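PDB 2P0O: DUF871 domain-containing protein from Enterococcus faecalis, which is of unknown function in detail but is probably a 6-phospho-N-acetylmuramidase that acts on cell-wall-derived muramic acid sugars. Local coordinates for residues V174-R185 / V216-S227; A268-E276 / Y315-L326. All coordinates share one frame; numbering follows the deposited sequence.

Contact 1: residues V174-R185 / V216-S227; sequences VFTFVPGDGQTR and VDAVYIGDPTIS. With NA (sodium ion), chain C.
Asp223 carries its carboxylate beside its own backbone N, opposite the carbonyl carbon (chi1 -64°), and from there the group bridges two points of the facing loop. Asp223 OD2 takes the N-H of Gly180 N at 2.7 Å. Asp223 OD1 receives that of Arg185 N at 3.0 Å on the anti lone pair. A carboxylate suits this place because its two oxygens can each accept a different backbone N-H of the loop; OD2 also takes that of Leu192. Thr225 has OG1 tucked between N and carbonyl carbon (chi1 69°), where it accepts the N-H of Gln183 at 2.7 Å in an almost straight bond (174°). Gly180 and Gly182 let the loop run close to Thr225, where a CB would collide. Farther on, Asp181 OD1 accepts from Ser227 N, the N-cap residue of helix 228-240, with the donor above the carboxylate plane; OD2 of the same acid binds Lys341 and Thr230.

Back in the strands, the Ala218 methyl is small enough to sit over one face of the Phe175 ring, 3.6 Å from CB to centroid. On the other side of the sheet, Val178 CG1 meets Val219 CG1 at 3.6 Å. Val174 N donates to Asp217 OD2. The sodium ion is coordinated by Val216 O at 2.5 Å. Strands 173-178 and 218-221, joined through helix 203-212, form the last parallel beta-alpha-beta unit of a TIM barrel.

Contact 2: residues A268-E276 / Y315-L326; sequences AARDVLRSE and YMGEIQVTLVDL
Arg274 grips the carboxylate of Glu318 side-on, NE donating to OE2 at 2.8 Å and NH1 to OE1 at 2.7 Å. Both oxygens lie near the guanidinium plane, yet the two flat groups are turned 37° apart, so NE meets OE2 from above the carboxylate plane. Gln320 NE2 reaches the same OE2 from the opposite face, at 2.7 Å, and this second donor helps to fix the rotation of the carboxylate. A long acid is apt here: with CG anti to its backbone N (chi1 -172°) and an extended chain, Glu318 reaches across to the neighbouring strand. The like-charged Arg265 lies close to Arg274, and Glu318 probably offsets that repulsion.

Strand 272-275 is an outer strand of a four-stranded antiparallel sheet in the C-terminal, cyclophilin-like part of the chain, and it pairs with strand 319-322. Leu273 and Val321 form a hydrogen-bonded pair whose side chains face Phe355 of strand 354-359. There the branched end of Leu273 meets Leu323 at about a right angle, Leu273 CG to Leu323 CD2 3.9 Å. Val272, on the side of Arg274, leans CG1 against Gln320 OE1 and, at 3.8 Å, against Leu326 CD1. Just before the strand, Asp271 O accepts the N-H of Leu323 at 2.7 Å.

Overall arrangement
The two contacts belong to different parts of one chain and follow one another in sequence. Contact 1 lies near the middle of the molecule, about 6 Å from the chain centre, and joins the last two strands of the barrel; contact 2 is about 27 Å from that centre, in the C-terminal part. Their centres are about 32 Å apart and their nearest atoms about 20 Å, so neither touches the other. The sodium ion belongs to contact 1 alone: Met211 and Asp213 complete its set of protein ligands with Val216. Contact 1 thus lies within a closed parallel barrel, whereas contact 2 borders a separate antiparallel sheet.

Contact 1: residues V174-R185 / V216-S227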
loop_
_atom_site.group_PDB
_atom_site.type_symbol
_atom_site.label_atom_id
_atom_site.label_comp_id
_atom_site.label_asym_id
_atom_site.label_seq_id
_atom_site.Cartn_x
_atom_site.Cartn_y
_atom_site.Cartn_z
ATOM N N VAL A 174 -9.648 -6.917 8.566
ATOM C CA VAL A 174 -9.540 -5.461 8.447
ATOM C C VAL A 174 -8.870 -5.118 7.127
ATOM O O VAL A 174 -7.750 -5.565 6.864
ATOM C CB VAL A 174 -8.713 -4.858 9.607
ATOM C CG1 VAL A 174 -8.445 -3.336 9.355
ATOM C CG2 VAL A 174 -9.424 -5.087 10.910
ATOM N N PHE A 175 -9.580 -4.335 6.313
ATOM C CA PHE A 175 -9.127 -3.877 5.006
ATOM C C PHE A 175 -9.087 -2.335 5.030
ATOM O O PHE A 175 -9.996 -1.663 5.561
ATOM C CB PHE A 175 -10.127 -4.311 3.914
ATOM C CG PHE A 175 -10.003 -5.755 3.477
ATOM C CD1 PHE A 175 -10.272 -6.792 4.348
ATOM C CD2 PHE A 175 -9.669 -6.067 2.157
ATOM C CE1 PHE A 175 -10.164 -8.122 3.922
ATOM C CE2 PHE A 175 -9.579 -7.391 1.718
ATOM C CZ PHE A 175 -9.805 -8.423 2.604
ATOM N N THR A 176 -8.064 -1.783 4.397
ATOM C CA THR A 176 -7.826 -0.359 4.415
ATOM C C THR A 176 -7.297 0.090 3.046
ATOM O O THR A 176 -6.782 -0.726 2.262
ATOM C CB THR A 176 -6.801 -0.012 5.523
ATOM O OG1 THR A 176 -6.662 1.407 5.603
ATOM C CG2 THR A 176 -5.434 -0.610 5.211
ATOM N N PHE A 177 -7.406 1.382 2.767
ATOM C CA PHE A 177 -6.893 1.936 1.535
ATOM C C PHE A 177 -5.624 2.765 1.739
ATOM O O PHE A 177 -5.383 3.311 2.823
ATOM C CB PHE A 177 -7.942 2.838 0.849
ATOM C CG PHE A 177 -9.156 2.097 0.360
ATOM C CD1 PHE A 177 -9.149 1.456 -0.884
ATOM C CD2 PHE A 177 -10.302 2.037 1.141
ATOM C CE1 PHE A 177 -10.270 0.778 -1.360
ATOM C CE2 PHE A 177 -11.458 1.388 0.674
ATOM C CZ PHE A 177 -11.430 0.725 -0.572
ATOM N N VAL A 178 -4.832 2.885 0.671
ATOM C CA VAL A 178 -3.842 3.938 0.597
ATOM C C VAL A 178 -4.160 4.675 -0.704
ATOM O O VAL A 178 -4.769 4.098 -1.613
ATOM C CB VAL A 178 -2.374 3.400 0.603
ATOM C CG1 VAL A 178 -2.026 2.772 1.960
ATOM C CG2 VAL A 178 -2.115 2.399 -0.548
ATOM N N PRO A 179 -3.707 5.943 -0.823
ATOM C CA PRO A 179 -3.947 6.653 -2.074
ATOM C C PRO A 179 -3.002 6.153 -3.172
ATOM O O PRO A 179 -1.990 5.487 -2.886
ATOM C CB PRO A 179 -3.651 8.112 -1.704
ATOM C CG PRO A 179 -2.585 8.011 -0.636
ATOM C CD PRO A 179 -2.930 6.743 0.147
ATOM N N GLY A 180 -3.346 6.433 -4.420
ATOM C CA GLY A 180 -2.433 6.194 -5.533
ATOM C C GLY A 180 -1.836 7.514 -6.017
ATOM O O GLY A 180 -2.325 8.595 -5.656
ATOM N N ASP A 181 -0.794 7.435 -6.840
ATOM C CA ASP A 181 -0.079 8.619 -7.293
ATOM C C ASP A 181 0.169 8.635 -8.795
ATOM O O ASP A 181 0.996 9.432 -9.261
ATOM C CB ASP A 181 1.265 8.729 -6.553
ATOM C CG ASP A 181 2.187 7.513 -6.806
ATOM O OD1 ASP A 181 1.700 6.470 -7.292
ATOM O OD2 ASP A 181 3.392 7.597 -6.484
ATOM N N GLY A 182 -0.522 7.760 -9.535
ATOM C CA GLY A 182 -0.536 7.771 -10.998
ATOM C C GLY A 182 -1.730 8.627 -11.441
ATOM O O GLY A 182 -1.686 9.862 -11.351
ATOM N N GLN A 183 -2.792 7.959 -11.900
ATOM C CA GLN A 183 -4.098 8.559 -12.123
ATOM C C GLN A 183 -4.921 8.656 -10.851
ATOM O O GLN A 183 -5.389 7.628 -10.328
ATOM C CB GLN A 183 -4.907 7.715 -13.101
ATOM C CG GLN A 183 -5.053 8.298 -14.465
ATOM C CD GLN A 183 -6.021 7.462 -15.304
ATOM O OE1 GLN A 183 -5.600 6.693 -16.180
ATOM N NE2 GLN A 183 -7.323 7.575 -14.997
ATOM N N THR A 184 -5.134 9.883 -10.388
ATOM C CA THR A 184 -5.926 10.109 -9.180
ATOM C C THR A 184 -7.397 10.334 -9.549
ATOM O O THR A 184 -7.700 10.847 -10.621
ATOM C CB THR A 184 -5.380 11.270 -8.334
ATOM O OG1 THR A 184 -5.269 12.437 -9.156
ATOM C CG2 THR A 184 -4.009 10.917 -7.767
ATOM N N ARG A 185 -8.297 9.929 -8.660
ATOM C CA ARG A 185 -9.733 10.053 -8.897
ATOM C C ARG A 185 -10.156 11.503 -8.670
ATOM O O ARG A 185 -9.744 12.130 -7.683
ATOM C CB ARG A 185 -10.505 9.076 -7.972
ATOM C CG ARG A 185 -12.023 9.319 -7.818
ATOM C CD ARG A 185 -12.974 8.434 -8.640
ATOM N NE ARG A 185 -12.527 8.161 -10.003
ATOM C CZ ARG A 185 -13.321 7.847 -11.040
ATOM N NH1 ARG A 185 -12.763 7.610 -12.224
ATOM N NH2 ARG A 185 -14.652 7.784 -10.919
ATOM N N VAL A 216 -4.051 -5.025 10.643
ATOM C CA VAL A 216 -4.520 -4.786 9.277
ATOM C C VAL A 216 -4.278 -6.070 8.490
ATOM O O VAL A 216 -3.180 -6.658 8.555
ATOM C CB VAL A 216 -3.764 -3.615 8.608
ATOM C CG1 VAL A 216 -4.218 -3.424 7.139
ATOM C CG2 VAL A 216 -3.937 -2.325 9.433
ATOM N N ASP A 217 -5.266 -6.508 7.733
ATOM C CA ASP A 217 -5.084 -7.744 6.986
ATOM C C ASP A 217 -4.805 -7.480 5.516
ATOM O O ASP A 217 -4.136 -8.286 4.854
ATOM C CB ASP A 217 -6.281 -8.675 7.182
ATOM C CG ASP A 217 -6.487 -9.028 8.641
ATOM O OD1 ASP A 217 -5.648 -9.768 9.200
ATOM O OD2 ASP A 217 -7.471 -8.555 9.243
ATOM N N ALA A 218 -5.265 -6.334 5.016
ATOM C CA ALA A 218 -5.143 -6.035 3.590
ATOM C C ALA A 218 -5.042 -4.555 3.298
ATOM O O ALA A 218 -5.622 -3.728 4.018
ATOM C CB ALA A 218 -6.294 -6.657 2.818
ATOM N N VAL A 219 -4.298 -4.218 2.247
ATOM C CA VAL A 219 -4.141 -2.832 1.837
ATOM C C VAL A 219 -4.411 -2.699 0.335
ATOM O O VAL A 219 -3.806 -3.430 -0.464
ATOM C CB VAL A 219 -2.724 -2.295 2.166
ATOM C CG1 VAL A 219 -2.645 -0.807 1.821
ATOM C CG2 VAL A 219 -2.410 -2.493 3.633
ATOM N N TYR A 220 -5.312 -1.763 -0.012
ATOM C CA TYR A 220 -5.716 -1.480 -1.381
ATOM C C TYR A 220 -5.360 -0.066 -1.824
ATOM O O TYR A 220 -5.544 0.893 -1.085
ATOM C CB TYR A 220 -7.235 -1.672 -1.538
ATOM C CG TYR A 220 -7.640 -3.135 -1.710
ATOM C CD1 TYR A 220 -7.301 -4.094 -0.728
ATOM C CD2 TYR A 220 -8.361 -3.566 -2.845
ATOM C CE1 TYR A 220 -7.660 -5.436 -0.875
ATOM C CE2 TYR A 220 -8.738 -4.936 -3.009
ATOM C CZ TYR A 220 -8.381 -5.850 -2.007
ATOM O OH TYR A 220 -8.723 -7.172 -2.107
ATOM N N ILE A 221 -4.897 0.061 -3.059
ATOM C CA ILE A 221 -4.774 1.368 -3.688
ATOM C C ILE A 221 -6.189 1.905 -3.905
ATOM O O ILE A 221 -7.013 1.244 -4.564
ATOM C CB ILE A 221 -4.038 1.323 -5.067
ATOM C CG1 ILE A 221 -2.816 0.374 -5.027
ATOM C CG2 ILE A 221 -3.678 2.761 -5.531
ATOM C CD1 ILE A 221 -1.777 0.777 -3.972
ATOM N N GLY A 222 -6.451 3.107 -3.378
ATOM C CA GLY A 222 -7.762 3.747 -3.527
ATOM C C GLY A 222 -7.963 4.377 -4.886
ATOM O O GLY A 222 -9.043 4.231 -5.490
ATOM N N ASP A 223 -6.954 5.106 -5.385
ATOM C CA ASP A 223 -7.073 5.740 -6.706
ATOM C C ASP A 223 -6.938 4.752 -7.890
ATOM O O ASP A 223 -6.517 3.607 -7.689
ATOM C CB ASP A 223 -6.033 6.830 -6.846
ATOM C CG ASP A 223 -6.240 7.936 -5.863
ATOM O OD1 ASP A 223 -7.014 8.851 -6.180
ATOM O OD2 ASP A 223 -5.631 7.895 -4.769
ATOM N N PRO A 224 -7.314 5.183 -9.120
ATOM C CA PRO A 224 -7.192 4.324 -10.306
ATOM C C PRO A 224 -5.842 3.626 -10.554
ATOM O O PRO A 224 -5.845 2.465 -10.967
ATOM C CB PRO A 224 -7.541 5.269 -11.467
ATOM C CG PRO A 224 -8.549 6.253 -10.858
ATOM C CD PRO A 224 -7.985 6.458 -9.436
ATOM N N THR A 225 -4.721 4.321 -10.367
ATOM C CA THR A 225 -3.413 3.734 -10.615
ATOM C C THR A 225 -2.365 4.372 -9.708
ATOM O O THR A 225 -2.562 5.460 -9.124
ATOM C CB THR A 225 -2.916 3.925 -12.091
ATOM O OG1 THR A 225 -2.620 5.314 -12.319
ATOM C CG2 THR A 225 -3.936 3.409 -13.165
ATOM N N ILE A 226 -1.233 3.685 -9.607
ATOM C CA ILE A 226 -0.029 4.261 -9.015
ATOM C C ILE A 226 0.910 4.566 -10.168
ATOM O O ILE A 226 0.720 4.027 -11.257
ATOM C CB ILE A 226 0.638 3.300 -8.016
ATOM C CG1 ILE A 226 0.594 1.862 -8.530
ATOM C CG2 ILE A 226 -0.016 3.453 -6.609
ATOM C CD1 ILE A 226 1.473 0.906 -7.752
ATOM N N SER A 227 1.907 5.421 -9.943
ATOM C CA SER A 227 2.877 5.755 -10.988
ATOM C C SER A 227 3.808 4.567 -11.268
ATOM O O SER A 227 3.927 3.662 -10.445
ATOM C CB SER A 227 3.724 6.938 -10.554
ATOM O OG SER A 227 4.542 6.533 -9.469
HETATM NA NA NA C . -0.748 -6.792 9.062
HETATM O O HOH W 1 5.394 8.808 -8.533
HETATM O O HOH W 2 -7.930 11.550 -5.771
#

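Contact 2: residues A268-E276 / Y315-L326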
loop_
_atom_site.group_PDB
_atom_site.type_symbol
_atom_site.label_atom_id
_atom_site.label_comp_id
_atom_site.label_asym_id
_atom_site.label_seq_id
_atom_site.Cartn_x
_atom_site.Cartn_y
_atom_site.Cartn_z
ATOM N N ALA A 268 19.666 -2.535 15.498
ATOM C CA ALA A 268 19.390 -1.293 14.789
ATOM C C ALA A 268 19.506 -0.059 15.683
ATOM O O ALA A 268 18.926 -0.009 16.751
ATOM C CB ALA A 268 17.997 -1.358 14.164
ATOM N N ALA A 269 20.228 0.941 15.197
ATOM C CA ALA A 269 20.430 2.192 15.901
ATOM C C ALA A 269 19.144 3.013 15.929
ATOM O O ALA A 269 18.347 2.968 14.980
ATOM C CB ALA A 269 21.524 2.973 15.193
ATOM N N ARG A 270 18.969 3.809 16.981
ATOM C CA ARG A 270 17.866 4.749 17.056
ATOM C C ARG A 270 18.005 5.780 15.930
ATOM O O ARG A 270 17.053 6.065 15.231
ATOM C CB ARG A 270 17.897 5.470 18.423
ATOM C CG ARG A 270 16.677 6.328 18.708
ATOM C CD ARG A 270 16.873 7.113 19.991
ATOM N NE ARG A 270 18.032 7.995 19.863
ATOM C CZ ARG A 270 18.451 8.802 20.828
ATOM N NH1 ARG A 270 19.504 9.565 20.625
ATOM N NH2 ARG A 270 17.813 8.850 21.990
ATOM N N ASP A 271 19.213 6.322 15.760
ATOM C CA ASP A 271 19.413 7.569 15.022
ATOM C C ASP A 271 19.682 7.397 13.529
ATOM O O ASP A 271 19.515 8.360 12.759
ATOM C CB ASP A 271 20.627 8.314 15.594
ATOM C CG ASP A 271 20.389 8.855 16.966
ATOM O OD1 ASP A 271 19.218 9.068 17.327
ATOM O OD2 ASP A 271 21.402 9.094 17.672
ATOM N N VAL A 272 20.171 6.210 13.150
ATOM C CA VAL A 272 20.753 5.978 11.826
ATOM C C VAL A 272 20.451 4.566 11.367
ATOM O O VAL A 272 20.244 3.651 12.178
ATOM C CB VAL A 272 22.314 6.146 11.812
ATOM C CG1 VAL A 272 22.757 7.617 12.059
ATOM C CG2 VAL A 272 22.999 5.220 12.822
ATOM N N LEU A 273 20.423 4.394 10.059
ATOM C CA LEU A 273 20.557 3.076 9.455
ATOM C C LEU A 273 22.061 2.825 9.319
ATOM O O LEU A 273 22.807 3.735 8.941
ATOM C CB LEU A 273 19.902 3.052 8.059
ATOM C CG LEU A 273 18.381 3.103 8.003
ATOM C CD1 LEU A 273 17.879 3.025 6.539
ATOM C CD2 LEU A 273 17.686 1.989 8.883
ATOM N N ARG A 274 22.516 1.627 9.639
ATOM C CA ARG A 274 23.954 1.322 9.548
ATOM C C ARG A 274 24.220 0.191 8.581
ATOM O O ARG A 274 23.728 -0.935 8.775
ATOM C CB ARG A 274 24.574 0.948 10.910
ATOM C CG ARG A 274 24.365 1.927 12.037
ATOM C CD ARG A 274 24.942 1.345 13.343
ATOM N NE ARG A 274 26.421 1.253 13.288
ATOM C CZ ARG A 274 27.173 0.597 14.173
ATOM N NH1 ARG A 274 28.508 0.605 14.056
ATOM N NH2 ARG A 274 26.609 -0.017 15.205
ATOM N N SER A 275 25.029 0.469 7.563
ATOM C CA SER A 275 25.345 -0.535 6.554
ATOM C C SER A 275 26.396 -1.447 7.118
ATOM O O SER A 275 27.543 -1.052 7.349
ATOM C CB SER A 275 25.815 0.084 5.251
ATOM O OG SER A 275 26.259 -0.941 4.365
ATOM N N GLU A 276 25.997 -2.690 7.336
ATOM C CA GLU A 276 26.839 -3.613 8.065
ATOM C C GLU A 276 28.194 -3.995 7.441
ATOM O O GLU A 276 29.045 -4.567 8.131
ATOM C CB GLU A 276 26.042 -4.839 8.482
ATOM C CG GLU A 276 25.588 -5.766 7.385
ATOM C CD GLU A 276 25.184 -7.113 7.983
ATOM O OE1 GLU A 276 25.120 -7.194 9.246
ATOM O OE2 GLU A 276 24.948 -8.083 7.207
ATOM N N TYR A 315 36.267 3.152 12.756
ATOM C CA TYR A 315 34.966 3.303 12.092
ATOM C C TYR A 315 35.018 3.836 10.659
ATOM O O TYR A 315 33.977 3.900 10.000
ATOM C CB TYR A 315 33.950 4.084 12.971
ATOM C CG TYR A 315 33.603 3.267 14.183
ATOM C CD1 TYR A 315 32.673 2.226 14.093
ATOM C CD2 TYR A 315 34.238 3.486 15.401
ATOM C CE1 TYR A 315 32.386 1.424 15.185
ATOM C CE2 TYR A 315 33.950 2.687 16.518
ATOM C CZ TYR A 315 33.030 1.654 16.392
ATOM O OH TYR A 315 32.717 0.854 17.454
HETATM N N MSE A 316 36.212 4.212 10.179
HETATM C CA MSE A 316 36.347 4.713 8.810
HETATM C C MSE A 316 35.675 3.769 7.810
HETATM O O MSE A 316 35.933 2.565 7.824
HETATM C CB MSE A 316 37.814 4.896 8.424
HETATM C CG MSE A 316 38.006 5.190 6.945
HETATM SE SE MSE A 316 39.911 5.152 6.456
HETATM C CE MSE A 316 40.245 3.192 6.476
ATOM N N GLY A 317 34.806 4.324 6.966
ATOM C CA GLY A 317 34.123 3.567 5.941
ATOM C C GLY A 317 32.733 3.071 6.312
ATOM O O GLY A 317 32.025 2.553 5.459
ATOM N N GLU A 318 32.335 3.182 7.577
ATOM C CA GLU A 318 30.938 2.894 7.934
ATOM C C GLU A 318 30.005 3.809 7.162
ATOM O O GLU A 318 30.217 5.037 7.104
ATOM C CB GLU A 318 30.647 3.077 9.428
ATOM C CG GLU A 318 29.218 2.571 9.759
ATOM C CD GLU A 318 28.957 2.410 11.227
ATOM O OE1 GLU A 318 29.731 1.698 11.891
ATOM O OE2 GLU A 318 27.977 3.000 11.715
ATOM N N ILE A 319 28.982 3.206 6.583
ATOM C CA ILE A 319 27.980 3.942 5.809
ATOM C C ILE A 319 26.716 4.010 6.653
ATOM O O ILE A 319 26.256 2.992 7.204
ATOM C CB ILE A 319 27.734 3.289 4.403
ATOM C CG1 ILE A 319 29.006 3.362 3.548
ATOM C CG2 ILE A 319 26.571 3.948 3.642
ATOM C CD1 ILE A 319 29.085 2.341 2.401
ATOM N N GLN A 320 26.165 5.207 6.756
ATOM C CA GLN A 320 24.927 5.418 7.476
ATOM C C GLN A 320 23.945 6.257 6.659
ATOM O O GLN A 320 24.340 7.048 5.762
ATOM C CB GLN A 320 25.210 6.133 8.773
ATOM C CG GLN A 320 26.207 5.424 9.694
ATOM C CD GLN A 320 26.311 6.103 11.029
ATOM O OE1 GLN A 320 25.920 7.266 11.173
ATOM N NE2 GLN A 320 26.836 5.402 12.008
ATOM N N VAL A 321 22.673 6.072 6.962
ATOM C CA VAL A 321 21.639 6.995 6.543
ATOM C C VAL A 321 20.982 7.463 7.838
ATOM O O VAL A 321 20.568 6.623 8.670
ATOM C CB VAL A 321 20.596 6.284 5.644
ATOM C CG1 VAL A 321 19.544 7.275 5.107
ATOM C CG2 VAL A 321 21.286 5.532 4.475
ATOM N N THR A 322 20.867 8.783 7.999
ATOM C CA THR A 322 20.225 9.356 9.180
ATOM C C THR A 322 18.716 9.210 9.226
ATOM O O THR A 322 18.021 9.435 8.216
ATOM C CB THR A 322 20.670 10.819 9.477
ATOM O OG1 THR A 322 20.271 11.716 8.431
ATOM C CG2 THR A 322 22.204 10.881 9.659
ATOM N N LEU A 323 18.212 8.806 10.400
ATOM C CA LEU A 323 16.784 8.620 10.604
ATOM C C LEU A 323 16.176 9.847 11.262
ATOM O O LEU A 323 14.962 10.015 11.263
ATOM C CB LEU A 323 16.522 7.370 11.444
ATOM C CG LEU A 323 16.866 6.041 10.729
ATOM C CD1 LEU A 323 16.637 4.835 11.660
ATOM C CD2 LEU A 323 16.069 5.882 9.427
ATOM N N VAL A 324 17.047 10.702 11.810
ATOM C CA VAL A 324 16.698 11.932 12.501
ATOM C C VAL A 324 17.725 13.013 12.070
ATOM O O VAL A 324 18.746 12.689 11.494
ATOM C CB VAL A 324 16.740 11.728 14.055
ATOM C CG1 VAL A 324 15.822 10.582 14.501
ATOM C CG2 VAL A 324 18.169 11.411 14.551
ATOM N N ASP A 325 17.461 14.288 12.369
ATOM C CA ASP A 325 18.425 15.361 12.109
ATOM C C ASP A 325 19.611 15.219 13.055
ATOM O O ASP A 325 19.457 15.278 14.287
ATOM C CB ASP A 325 17.774 16.730 12.319
ATOM C CG ASP A 325 16.749 17.073 11.251
ATOM O OD1 ASP A 325 16.567 16.288 10.285
ATOM O OD2 ASP A 325 16.107 18.147 11.378
ATOM N N LEU A 326 20.794 15.041 12.478
ATOM C CA LEU A 326 22.033 14.989 13.246
ATOM C C LEU A 326 22.931 16.183 12.913
ATOM O O LEU A 326 22.925 16.705 11.793
ATOM C CB LEU A 326 22.758 13.646 13.051
ATOM C CG LEU A 326 22.139 12.445 13.790
ATOM C CD1 LEU A 326 22.900 11.144 13.517
ATOM C CD2 LEU A 326 22.163 12.695 15.298
#